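Local coordinates for xylose isomerase domain protein (Alicyclobacillus acidocaldarius subsp. acidocaldarius, PDB 3U0H) that probably acts as an isomerase and folds as a TIM barrel of the xylose isomerase-like family, at residues T28-V33 with S263-V268; R99-F104 with L134-G139; G219-P224 with A248-H253; P233-L238 with K274-A279. All coordinates share one frame; numbering follows the deposited sequence.

Contact 1: residues T28-V33 with S263-V268; sequences TGYRYV and SRARLV
Thr28 packs onto helix 261-280 with both branches of its side chain against the methyl of Ala265: OG1 lies 3.5 Å and Thr28 CG2 3.7 Å from Ala265 CB. The hydroxyl stands between backbone N and carbonyl carbon (chi1 51°), from where it bonds Leu24 O in the helix that has just ended, 18-27, while the methyl faces helix 261-280. Thr28 CG2 goes on to lie over one face of the Arg266 guanidinium, toward its rim, 3.9 Å from Arg266 NH2, the nitrogen that is salt-bridged to Glu262. Backbone takes part as well, since Thr28 O accepts a hydrogen bond from Arg269 NE. The turn that delivers these groups is a Schellman motif closing helix 18-27, in which Gly29, with positive phi, is C-prime, Tyr30 N bonds Ala25 O and Gly29 N bonds Arg26 O. In the TIM barrel this seats the end of the first outer helix against the last one, where the ring of helices closes. Just past the turn, Tyr30 brings its ring to Ala265 edge first, CE1 4.1 Å from Ala265 CB. Tyr30 OH donates to Ala265 O at 2.7 Å, approaching at 130° to the C=O bond and tilted 22° from the carbonyl plane. A phenylalanine here would probably leave Ala265 O without this donor and the ring held at its far end by packing alone. Leu8 of strand 5-8 touches both Tyr30 and Ala265, and the Tyr30 hydroxyl also comes within 4.4 Å of Val268 CB.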
loop_
_atom_site.group_PDB
_atom_site.type_symbol
_atom_site.label_atom_id
_atom_site.label_comp_id
_atom_site.label_asym_id
_atom_site.label_seq_id
_atom_site.Cartn_x
_atom_site.Cartn_y
_atom_site.Cartn_z
ATOM N N THR A 28 45.525 5.347 0.542
ATOM C CA THR A 28 45.436 6.363 -0.508
ATOM C C THR A 28 44.479 7.516 -0.114
ATOM O O THR A 28 44.142 8.344 -0.965
ATOM C CB THR A 28 45.111 5.773 -1.918
ATOM O OG1 THR A 28 43.968 4.922 -1.845
ATOM C CG2 THR A 28 46.314 4.985 -2.530
ATOM N N GLY A 29 44.082 7.584 1.172
ATOM C CA GLY A 29 43.350 8.706 1.705
ATOM C C GLY A 29 41.836 8.702 1.426
ATOM O O GLY A 29 41.209 9.760 1.538
ATOM N N TYR A 30 41.241 7.562 1.035
ATOM C CA TYR A 30 39.775 7.509 0.903
ATOM C C TYR A 30 39.106 7.218 2.247
ATOM O O TYR A 30 39.729 6.645 3.158
ATOM C CB TYR A 30 39.330 6.414 -0.039
ATOM C CG TYR A 30 39.637 6.608 -1.483
ATOM C CD1 TYR A 30 40.866 6.277 -1.991
ATOM C CD2 TYR A 30 38.691 7.030 -2.357
ATOM C CE1 TYR A 30 41.162 6.423 -3.324
ATOM C CE2 TYR A 30 38.974 7.164 -3.713
ATOM C CZ TYR A 30 40.225 6.856 -4.191
ATOM O OH TYR A 30 40.564 6.991 -5.539
ATOM N N ARG A 31 37.836 7.608 2.355
ATOM C CA ARG A 31 36.947 7.235 3.480
ATOM C C ARG A 31 35.824 6.305 2.945
ATOM O O ARG A 31 35.530 5.259 3.513
ATOM C CB ARG A 31 36.397 8.524 4.121
ATOM C CG ARG A 31 35.203 8.387 5.051
ATOM C CD ARG A 31 34.663 9.777 5.444
ATOM N NE ARG A 31 33.239 9.743 5.812
ATOM C CZ ARG A 31 32.460 10.804 6.035
ATOM N NH1 ARG A 31 32.941 12.043 5.926
ATOM N NH2 ARG A 31 31.183 10.618 6.378
ATOM N N TYR A 32 35.215 6.675 1.832
ATOM C CA TYR A 32 34.206 5.823 1.198
ATOM C C TYR A 32 34.837 4.702 0.334
ATOM O O TYR A 32 35.681 4.980 -0.549
ATOM C CB TYR A 32 33.289 6.641 0.304
ATOM C CG TYR A 32 32.132 7.306 1.022
ATOM C CD1 TYR A 32 31.096 6.562 1.595
ATOM C CD2 TYR A 32 32.069 8.690 1.105
ATOM C CE1 TYR A 32 30.035 7.205 2.229
ATOM C CE2 TYR A 32 31.012 9.351 1.741
ATOM C CZ TYR A 32 29.998 8.624 2.298
ATOM O OH TYR A 32 28.987 9.339 2.921
ATOM N N VAL A 33 34.425 3.452 0.587
ATOM C CA VAL A 33 34.785 2.321 -0.274
ATOM C C VAL A 33 33.556 1.562 -0.783
ATOM O O VAL A 33 32.614 1.298 -0.039
ATOM C CB VAL A 33 35.753 1.349 0.383
ATOM C CG1 VAL A 33 37.111 2.007 0.485
ATOM C CG2 VAL A 33 35.230 0.866 1.722
ATOM N N SER A 263 49.105 4.021 -7.346
ATOM C CA SER A 263 49.190 5.309 -8.022
ATOM C C SER A 263 47.822 5.635 -8.637
ATOM O O SER A 263 47.432 6.771 -8.688
ATOM C CB SER A 263 50.327 5.336 -9.064
ATOM O OG SER A 263 50.029 4.488 -10.171
ATOM N N ARG A 264 47.080 4.638 -9.101
ATOM C CA ARG A 264 45.747 4.903 -9.702
ATOM C C ARG A 264 44.749 5.426 -8.688
ATOM O O ARG A 264 44.065 6.430 -8.919
ATOM C CB ARG A 264 45.163 3.660 -10.369
ATOM C CG ARG A 264 45.763 3.389 -11.734
ATOM C CD ARG A 264 45.016 2.311 -12.498
ATOM N NE ARG A 264 44.874 1.021 -11.785
ATOM C CZ ARG A 264 45.693 -0.037 -11.881
ATOM N NH1 ARG A 264 46.810 0.018 -12.611
ATOM N NH2 ARG A 264 45.426 -1.155 -11.205
ATOM N N ALA A 265 44.679 4.740 -7.560
ATOM C CA ALA A 265 43.824 5.153 -6.481
ATOM C C ALA A 265 44.089 6.612 -6.087
ATOM O O ALA A 265 43.149 7.407 -6.047
ATOM C CB ALA A 265 43.996 4.205 -5.294
ATOM N N ARG A 266 45.349 6.968 -5.811
ATOM C CA ARG A 266 45.711 8.333 -5.383
ATOM C C ARG A 266 45.412 9.368 -6.447
ATOM O O ARG A 266 44.827 10.408 -6.151
ATOM C CB ARG A 266 47.185 8.406 -4.979
ATOM C CG ARG A 266 47.598 9.686 -4.251
ATOM C CD ARG A 266 49.089 9.676 -3.836
ATOM N NE ARG A 266 49.557 8.344 -3.379
ATOM C CZ ARG A 266 49.401 7.853 -2.145
ATOM N NH1 ARG A 266 48.820 8.574 -1.177
ATOM N NH2 ARG A 266 49.844 6.624 -1.874
ATOM N N LEU A 267 45.778 9.068 -7.693
ATOM C CA LEU A 267 45.565 10.000 -8.818
ATOM C C LEU A 267 44.094 10.355 -9.056
ATOM O O LEU A 267 43.751 11.501 -9.301
ATOM C CB LEU A 267 46.162 9.454 -10.119
ATOM C CG LEU A 267 46.273 10.494 -11.239
ATOM C CD1 LEU A 267 47.084 11.718 -10.803
ATOM C CD2 LEU A 267 46.881 9.861 -12.492
ATOM N N VAL A 268 43.219 9.380 -8.987
ATOM C CA VAL A 268 41.797 9.652 -9.264
ATOM C C VAL A 268 41.118 10.367 -8.059
ATOM O O VAL A 268 40.252 11.215 -8.249
ATOM C CB VAL A 268 41.075 8.325 -9.660
ATOM C CG1 VAL A 268 39.558 8.522 -9.827
ATOM C CG2 VAL A 268 41.710 7.746 -10.909
#

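Contact 2: residues R99-F104 with L134-G139; sequences RSVTAF and LGMRVG
Arg99 O is gripped from several directions: Arg137 N donates to it at 3.2 Å in the carbonyl plane, water 1 donates a short bond, and the CA-H of Met136 makes a further contact. The same water accepts from Arg137 NE, 3.2 Å away at the edge of the guanidinium, whose NH1 is bonded to Glu199 O. From there the backbone ladder climbs in strict alternation: Val101 N to Arg137 O (2.9 Å), Gly139 N to Val101 O (2.9 Å) and Ala103 N to Gly139 O (3.1 Å). Beside it, Met136, a selenomethionine, bends at its last torsion (chi3 100°) and lays CE 4.1 Å from Val101 CG2, the two side chains crossing at about a right angle. Val101 and Val138 share that face of the sheet and both pack on Leu131 of helix 113-131. On the other face Ser100 OG and Thr102 OG1 are tied to Asn65, and Thr102 CG2 lies over the backbone of side-chain-less Gly139, 3.6 Å from Gly139 O. Two parallel neighbouring strands joined through an outer helix make the beta-alpha-beta crossover from which a TIM barrel is built, valines toward the helices and hydroxyls toward the interior.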
loop_
_atom_site.group_PDB
_atom_site.type_symbol
_atom_site.label_atom_id
_atom_site.label_comp_id
_atom_site.label_asym_id
_atom_site.label_seq_id
_atom_site.Cartn_x
_atom_site.Cartn_y
_atom_site.Cartn_z
ATOM N N ARG A 99 23.745 3.280 2.375
ATOM C CA ARG A 99 22.287 3.707 2.424
ATOM C C ARG A 99 21.428 3.279 1.219
ATOM O O ARG A 99 20.264 3.643 1.112
ATOM C CB ARG A 99 22.168 5.235 2.533
ATOM C CG ARG A 99 22.609 5.816 3.870
ATOM C CD ARG A 99 21.768 5.259 5.031
ATOM N NE ARG A 99 22.476 4.181 5.749
ATOM C CZ ARG A 99 23.284 4.348 6.805
ATOM N NH1 ARG A 99 23.498 5.559 7.339
ATOM N NH2 ARG A 99 23.880 3.287 7.343
ATOM N N SER A 100 22.021 2.515 0.321
ATOM C CA SER A 100 21.533 2.314 -1.041
ATOM C C SER A 100 21.801 0.871 -1.426
ATOM O O SER A 100 22.811 0.285 -1.055
ATOM C CB SER A 100 22.329 3.190 -1.993
ATOM O OG SER A 100 23.755 3.157 -1.699
ATOM N N VAL A 101 20.917 0.335 -2.236
ATOM C CA VAL A 101 21.076 -0.951 -2.840
ATOM C C VAL A 101 20.864 -0.700 -4.324
ATOM O O VAL A 101 19.907 -0.006 -4.688
ATOM C CB VAL A 101 20.031 -1.937 -2.299
ATOM C CG1 VAL A 101 20.148 -3.249 -2.994
ATOM C CG2 VAL A 101 20.188 -2.075 -0.798
ATOM N N THR A 102 21.711 -1.254 -5.193
ATOM C CA THR A 102 21.667 -0.893 -6.648
ATOM C C THR A 102 21.662 -2.103 -7.553
ATOM O O THR A 102 22.046 -3.202 -7.166
ATOM C CB THR A 102 22.840 0.030 -7.046
ATOM O OG1 THR A 102 24.083 -0.642 -6.766
ATOM C CG2 THR A 102 22.793 1.393 -6.246
ATOM N N ALA A 103 21.209 -1.898 -8.771
ATOM C CA ALA A 103 21.258 -2.922 -9.806
ATOM C C ALA A 103 21.184 -2.229 -11.157
ATOM O O ALA A 103 20.818 -1.055 -11.256
ATOM C CB ALA A 103 20.097 -3.880 -9.621
ATOM N N PHE A 104 21.622 -2.914 -12.209
ATOM C CA PHE A 104 21.615 -2.300 -13.533
ATOM C C PHE A 104 20.510 -2.967 -14.320
ATOM O O PHE A 104 20.010 -3.994 -13.897
ATOM C CB PHE A 104 22.969 -2.332 -14.225
ATOM C CG PHE A 104 23.381 -3.696 -14.747
ATOM C CD1 PHE A 104 23.031 -4.093 -16.033
ATOM C CD2 PHE A 104 24.117 -4.574 -13.945
ATOM C CE1 PHE A 104 23.422 -5.321 -16.519
ATOM C CE2 PHE A 104 24.495 -5.829 -14.409
ATOM C CZ PHE A 104 24.161 -6.202 -15.704
ATOM N N LEU A 134 14.297 -0.087 6.530
ATOM C CA LEU A 134 15.694 0.148 6.824
ATOM C C LEU A 134 16.057 1.540 6.399
ATOM O O LEU A 134 17.153 1.998 6.640
ATOM C CB LEU A 134 16.570 -0.875 6.070
ATOM C CG LEU A 134 16.104 -2.345 6.145
ATOM C CD1 LEU A 134 17.005 -3.276 5.315
ATOM C CD2 LEU A 134 15.984 -2.799 7.613
ATOM N N GLY A 135 15.130 2.235 5.765
ATOM C CA GLY A 135 15.450 3.569 5.271
ATOM C C GLY A 135 16.477 3.508 4.154
ATOM O O GLY A 135 17.454 4.251 4.131
HETATM N N MSE A 136 16.303 2.584 3.240
HETATM C CA MSE A 136 17.279 2.457 2.165
HETATM C C MSE A 136 16.576 2.609 0.824
HETATM O O MSE A 136 15.367 2.300 0.643
HETATM C CB MSE A 136 18.041 1.154 2.310
HETATM C CG MSE A 136 19.086 1.121 3.448
HETATM SE SE MSE A 136 19.845 -0.681 3.723
HETATM C CE MSE A 136 21.559 -0.559 2.785
ATOM N N ARG A 137 17.307 3.156 -0.116
ATOM C CA ARG A 137 16.750 3.316 -1.449
ATOM C C ARG A 137 17.431 2.390 -2.439
ATOM O O ARG A 137 18.604 2.003 -2.259
ATOM C CB ARG A 137 16.884 4.771 -1.921
ATOM C CG ARG A 137 16.006 5.815 -1.214
ATOM C CD ARG A 137 16.557 7.244 -1.408
ATOM N NE ARG A 137 17.887 7.375 -0.789
ATOM C CZ ARG A 137 18.896 8.086 -1.256
ATOM N NH1 ARG A 137 18.818 8.782 -2.355
ATOM N NH2 ARG A 137 20.008 8.091 -0.594
ATOM N N VAL A 138 16.670 2.056 -3.486
ATOM C CA VAL A 138 17.106 1.299 -4.618
ATOM C C VAL A 138 17.470 2.269 -5.743
ATOM O O VAL A 138 16.696 3.113 -6.155
ATOM C CB VAL A 138 15.990 0.315 -5.080
ATOM C CG1 VAL A 138 16.401 -0.494 -6.348
ATOM C CG2 VAL A 138 15.632 -0.612 -3.938
ATOM N N GLY A 139 18.680 2.179 -6.219
ATOM C CA GLY A 139 19.052 2.921 -7.404
ATOM C C GLY A 139 19.297 1.952 -8.546
ATOM O O GLY A 139 19.995 0.940 -8.412
HETATM O O HOH W 1 19.133 5.817 1.749
#

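Contact 3: residues G219-P224 with A248-H253; sequences GKRLLP and AAEVLH
Arg221 holds the loop after strand 246-249 by its backbone and by its guanidinium. Its backbone N donates to Leu252 O at 2.9 Å, and CB and CG rest against the same oxygen. The side chain then runs extended alongside Leu252, pointing the same way, and Leu252 CD1 lies over one face of the guanidinium toward the rim. Glu250 O sits at the guanidinium edge and takes a weak bond from Arg221 NH1 at 3.5 Å. The carboxylate is met differently: Glu250 OE1, also 3.5 Å from Arg221 NH1, stands well out of the guanidinium plane with no N-H aimed at it, so the salt bridge is one of charge alone; the two planes are 76° apart. Behind the arginine, Val251 pushes its methyls against Leu222 O (3.4 Å from CG2) and the Pro224 ring, whose CG lies 3.9 Å from Ala249 CB. Further out, Asp218 pairs with Arg221 NH2, Asp179 with Arg221 NH1, and Tyr181 makes a cation-pi contact. Within the loop, His253 ND1 donates to Val251 O at 2.8 Å in an almost straight bond (171°). A leucine in place of Arg221 would probably leave Glu250 and Asp179, whose carboxylates lie close together, without the positive charge between them. The loops after strands 201-206 and 246-249 meet here, at the C-terminal mouth of the TIM barrel, where this fold carries its active site; a bound 1,2-ethanediol beside Arg221 is consistent with a pocket there.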
loop_
_atom_site.group_PDB
_atom_site.type_symbol
_atom_site.label_atom_id
_atom_site.label_comp_id
_atom_site.label_asym_id
_atom_site.label_seq_id
_atom_site.Cartn_x
_atom_site.Cartn_y
_atom_site.Cartn_z
ATOM N N GLY A 219 32.668 -1.904 -21.514
ATOM C CA GLY A 219 33.635 -2.798 -20.888
ATOM C C GLY A 219 35.049 -2.277 -21.044
ATOM O O GLY A 219 35.965 -2.871 -20.517
ATOM N N LYS A 220 35.208 -1.167 -21.764
ATOM C CA LYS A 220 36.519 -0.588 -22.132
ATOM C C LYS A 220 36.611 0.928 -21.801
ATOM O O LYS A 220 36.633 1.763 -22.685
ATOM C CB LYS A 220 36.785 -0.804 -23.637
ATOM C CG LYS A 220 36.575 -2.237 -24.052
ATOM C CD LYS A 220 36.885 -2.526 -25.517
ATOM C CE LYS A 220 36.137 -3.771 -25.987
ATOM N NZ LYS A 220 36.075 -3.889 -27.466
ATOM N N ARG A 221 36.609 1.237 -20.505
ATOM C CA ARG A 221 36.549 2.587 -19.980
ATOM C C ARG A 221 37.922 3.137 -19.530
ATOM O O ARG A 221 38.914 2.432 -19.398
ATOM C CB ARG A 221 35.572 2.645 -18.774
ATOM C CG ARG A 221 34.195 1.956 -18.949
ATOM C CD ARG A 221 33.231 2.311 -17.817
ATOM N NE ARG A 221 31.966 1.646 -18.015
ATOM C CZ ARG A 221 30.932 1.738 -17.184
ATOM N NH1 ARG A 221 31.039 2.461 -16.062
ATOM N NH2 ARG A 221 29.794 1.120 -17.485
ATOM N N LEU A 222 37.963 4.434 -19.299
ATOM C CA LEU A 222 39.203 5.126 -18.944
ATOM C C LEU A 222 39.023 5.768 -17.549
ATOM O O LEU A 222 37.890 5.850 -17.005
ATOM C CB LEU A 222 39.495 6.176 -19.997
ATOM C CG LEU A 222 39.939 5.763 -21.401
ATOM C CD1 LEU A 222 40.431 6.996 -22.157
ATOM C CD2 LEU A 222 41.041 4.706 -21.383
ATOM N N LEU A 223 40.145 6.180 -16.975
ATOM C CA LEU A 223 40.165 6.865 -15.706
ATOM C C LEU A 223 39.517 8.199 -15.844
ATOM O O LEU A 223 39.783 8.888 -16.834
ATOM C CB LEU A 223 41.587 7.140 -15.261
ATOM C CG LEU A 223 42.496 5.927 -15.109
ATOM C CD1 LEU A 223 43.863 6.383 -14.545
ATOM C CD2 LEU A 223 41.794 4.879 -14.242
ATOM N N PRO A 224 38.723 8.610 -14.828
ATOM C CA PRO A 224 38.151 9.968 -14.858
ATOM C C PRO A 224 39.189 11.004 -15.291
ATOM O O PRO A 224 40.295 11.042 -14.736
ATOM C CB PRO A 224 37.750 10.210 -13.414
ATOM C CG PRO A 224 37.547 8.843 -12.851
ATOM C CD PRO A 224 38.582 7.991 -13.499
ATOM N N ALA A 248 31.956 7.059 -7.121
ATOM C CA ALA A 248 32.907 5.965 -7.354
ATOM C C ALA A 248 33.427 5.922 -8.762
ATOM O O ALA A 248 32.653 6.018 -9.715
ATOM C CB ALA A 248 32.270 4.652 -7.023
ATOM N N ALA A 249 34.739 5.751 -8.905
ATOM C CA ALA A 249 35.346 5.589 -10.226
ATOM C C ALA A 249 35.248 4.124 -10.660
ATOM O O ALA A 249 36.188 3.342 -10.435
ATOM C CB ALA A 249 36.782 6.047 -10.211
ATOM N N GLU A 250 34.101 3.750 -11.229
ATOM C CA GLU A 250 33.905 2.418 -11.879
ATOM C C GLU A 250 34.509 2.474 -13.289
ATOM O O GLU A 250 33.895 3.033 -14.213
ATOM C CB GLU A 250 32.426 1.970 -11.944
ATOM C CG GLU A 250 32.256 0.513 -12.492
ATOM C CD GLU A 250 30.822 -0.031 -12.556
ATOM O OE1 GLU A 250 29.972 0.466 -13.339
ATOM O OE2 GLU A 250 30.543 -1.024 -11.845
ATOM N N VAL A 251 35.720 1.923 -13.434
ATOM C CA VAL A 251 36.440 1.949 -14.708
ATOM C C VAL A 251 36.555 0.526 -15.228
ATOM O O VAL A 251 37.599 -0.093 -15.082
ATOM C CB VAL A 251 37.796 2.658 -14.578
ATOM C CG1 VAL A 251 38.538 2.636 -15.900
ATOM C CG2 VAL A 251 37.573 4.105 -14.128
ATOM N N LEU A 252 35.450 -0.012 -15.759
ATOM C CA LEU A 252 35.456 -1.377 -16.241
ATOM C C LEU A 252 36.479 -1.430 -17.385
ATOM O O LEU A 252 36.586 -0.492 -18.144
ATOM C CB LEU A 252 34.067 -1.846 -16.709
ATOM C CG LEU A 252 32.928 -1.790 -15.677
ATOM C CD1 LEU A 252 31.638 -2.335 -16.283
ATOM C CD2 LEU A 252 33.215 -2.580 -14.415
ATOM N N HIS A 253 37.255 -2.498 -17.472
ATOM C CA HIS A 253 38.305 -2.597 -18.489
ATOM C C HIS A 253 38.581 -4.056 -18.820
ATOM O O HIS A 253 38.393 -4.939 -17.963
ATOM C CB HIS A 253 39.554 -1.912 -17.966
ATOM C CG HIS A 253 40.045 -2.485 -16.666
ATOM N ND1 HIS A 253 39.503 -2.146 -15.477
ATOM C CD2 HIS A 253 41.032 -3.466 -16.398
ATOM C CE1 HIS A 253 40.126 -2.834 -14.490
ATOM N NE2 HIS A 253 41.063 -3.649 -15.056
#

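Contact 4: residues P233-L238 with K274-A279; sequences PFLRGL and KLIALA
Leu235 reaches across to helix 261-280 with two parts of its side chain. Its CB meets the methyl of Ala279, CB to CB 3.6 Å, and CD1 goes farther along, to 3.6 Å from Leu275 CB and 4.1 Å from Ile276 CG1. The first torsion sets this up: with CG anti to the carbonyl carbon (chi1 -64°), the branch runs across the other helix, and the Leu235 and Leu275 side chains meet at about a right angle. The inner side of Leu235 touches Ile206 of a barrel strand, so the residue fills the corner between sheet and two helices. These are the last two outer helices of the TIM barrel, joined in sequence through strand 246-249; their short segments pass 8.3 Å apart at a signed crossing angle of -60°. So close a passage relies on the small Ala279, whose CB lies 3.4 Å from Arg236 N. Next in line, Arg236 lays its aliphatic stem over the end of the partner segment, CG 3.4 Å from Ala279 O. The chain then bends at chi3 and carries the guanidinium back over its own helix, one face above Pro233 CA. Its polar end is held from two directions: Arg236 NH1 forms a salt bridge with Glu190, and NH2 donates to water 2 at 2.7 Å, which in turn donates to Leu278 O, 3.2 Å away.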
loop_
_atom_site.group_PDB
_atom_site.type_symbol
_atom_site.label_atom_id
_atom_site.label_comp_id
_atom_site.label_asym_id
_atom_site.label_seq_id
_atom_site.Cartn_x
_atom_site.Cartn_y
_atom_site.Cartn_z
ATOM N N PRO A 233 30.224 19.497 -15.766
ATOM C CA PRO A 233 28.753 19.574 -15.880
ATOM C C PRO A 233 28.023 18.358 -15.359
ATOM O O PRO A 233 26.934 18.497 -14.817
ATOM C CB PRO A 233 28.506 19.680 -17.381
ATOM C CG PRO A 233 29.765 20.300 -17.934
ATOM C CD PRO A 233 30.899 19.806 -17.058
ATOM N N PHE A 234 28.602 17.177 -15.522
ATOM C CA PHE A 234 28.048 15.960 -14.892
ATOM C C PHE A 234 27.912 16.079 -13.382
ATOM O O PHE A 234 26.831 15.898 -12.838
ATOM C CB PHE A 234 28.929 14.752 -15.194
ATOM C CG PHE A 234 28.453 13.475 -14.570
ATOM C CD1 PHE A 234 27.345 12.832 -15.057
ATOM C CD2 PHE A 234 29.156 12.889 -13.563
ATOM C CE1 PHE A 234 26.934 11.636 -14.540
ATOM C CE2 PHE A 234 28.771 11.695 -13.044
ATOM C CZ PHE A 234 27.627 11.076 -13.520
ATOM N N LEU A 235 29.017 16.391 -12.712
ATOM C CA LEU A 235 28.990 16.584 -11.291
ATOM C C LEU A 235 28.141 17.794 -10.900
ATOM O O LEU A 235 27.406 17.758 -9.935
ATOM C CB LEU A 235 30.394 16.756 -10.766
ATOM C CG LEU A 235 31.199 15.508 -10.969
ATOM C CD1 LEU A 235 32.672 15.831 -10.651
ATOM C CD2 LEU A 235 30.585 14.432 -10.091
ATOM N N ARG A 236 28.261 18.882 -11.637
ATOM C CA ARG A 236 27.595 20.073 -11.230
ATOM C C ARG A 236 26.099 19.736 -11.206
ATOM O O ARG A 236 25.410 20.061 -10.264
ATOM C CB ARG A 236 27.909 21.221 -12.182
ATOM C CG ARG A 236 27.289 22.577 -11.782
ATOM C CD ARG A 236 27.208 23.519 -12.974
ATOM N NE ARG A 236 28.512 23.767 -13.502
ATOM C CZ ARG A 236 28.873 23.801 -14.795
ATOM N NH1 ARG A 236 28.049 23.559 -15.820
ATOM N NH2 ARG A 236 30.130 24.090 -15.054
ATOM N N GLY A 237 25.622 19.053 -12.237
ATOM C CA GLY A 237 24.212 18.747 -12.345
ATOM C C GLY A 237 23.778 17.922 -11.150
ATOM O O GLY A 237 22.752 18.163 -10.617
ATOM N N LEU A 238 24.596 16.952 -10.756
ATOM C CA LEU A 238 24.256 16.074 -9.678
ATOM C C LEU A 238 24.234 16.922 -8.415
ATOM O O LEU A 238 23.242 16.852 -7.653
ATOM C CB LEU A 238 25.270 14.906 -9.594
ATOM C CG LEU A 238 25.044 13.952 -10.773
ATOM C CD1 LEU A 238 26.161 12.936 -10.963
ATOM C CD2 LEU A 238 23.658 13.320 -10.604
ATOM N N LYS A 274 39.242 17.668 -7.252
ATOM C CA LYS A 274 39.361 18.891 -8.094
ATOM C C LYS A 274 38.148 19.034 -8.988
ATOM O O LYS A 274 37.551 20.099 -9.065
ATOM C CB LYS A 274 40.651 18.898 -8.919
ATOM C CG LYS A 274 41.907 19.016 -8.051
ATOM C CD LYS A 274 43.212 19.283 -8.835
ATOM C CE LYS A 274 44.490 19.253 -7.955
ATOM N NZ LYS A 274 45.385 18.038 -8.080
ATOM N N LEU A 275 37.728 17.937 -9.613
ATOM C CA LEU A 275 36.485 17.965 -10.389
ATOM C C LEU A 275 35.305 18.420 -9.536
ATOM O O LEU A 275 34.507 19.245 -9.956
ATOM C CB LEU A 275 36.215 16.611 -11.014
ATOM C CG LEU A 275 37.108 16.433 -12.257
ATOM C CD1 LEU A 275 37.231 14.980 -12.615
ATOM C CD2 LEU A 275 36.545 17.244 -13.420
ATOM N N ILE A 276 35.242 17.908 -8.312
ATOM C CA ILE A 276 34.113 18.174 -7.424
ATOM C C ILE A 276 34.096 19.646 -6.962
ATOM O O ILE A 276 33.023 20.217 -6.747
ATOM C CB ILE A 276 34.107 17.190 -6.213
ATOM C CG1 ILE A 276 33.683 15.770 -6.682
ATOM C CG2 ILE A 276 33.220 17.709 -5.049
ATOM C CD1 ILE A 276 34.087 14.672 -5.724
ATOM N N ALA A 277 35.269 20.252 -6.801
ATOM C CA ALA A 277 35.341 21.630 -6.354
ATOM C C ALA A 277 35.035 22.590 -7.544
ATOM O O ALA A 277 34.381 23.609 -7.356
ATOM C CB ALA A 277 36.713 21.909 -5.736
ATOM N N LEU A 278 35.464 22.243 -8.762
ATOM C CA LEU A 278 35.063 22.989 -9.951
ATOM C C LEU A 278 33.528 22.963 -10.136
ATOM O O LEU A 278 32.916 24.001 -10.348
ATOM C CB LEU A 278 35.794 22.465 -11.195
ATOM C CG LEU A 278 37.270 22.907 -11.317
ATOM C CD1 LEU A 278 38.017 22.126 -12.403
ATOM C CD2 LEU A 278 37.383 24.429 -11.537
ATOM N N ALA A 279 32.909 21.791 -10.033
ATOM C CA ALA A 279 31.435 21.659 -10.147
ATOM C C ALA A 279 30.640 22.478 -9.079
ATOM O O ALA A 279 29.607 23.028 -9.371
ATOM C CB ALA A 279 31.029 20.194 -10.092
HETATM O O HOH W 2 30.828 24.929 -12.583
#

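All four contacts belong to one barrel but to different layers of it. Contact 2 lies in the wall and is mostly backbone ladder; contact 3 sits at the mouth, only partly buried, with a charged cluster on a loop. Contacts 1 and 4 are in the outer helical layer, their centres about 17 and 18 Å from the centre of the chain, and both use helix 261-280, its earlier part against the end of helix 18-27, its later part against helix 231-241. Contacts 1 and 3 touch directly, Val268 CG1 packing 3.6 Å from Pro224 CG and 3.7 Å from Ala249 CB. Contact 4 is chiefly apolar, whereas contact 1 adds a buried tyrosine bond.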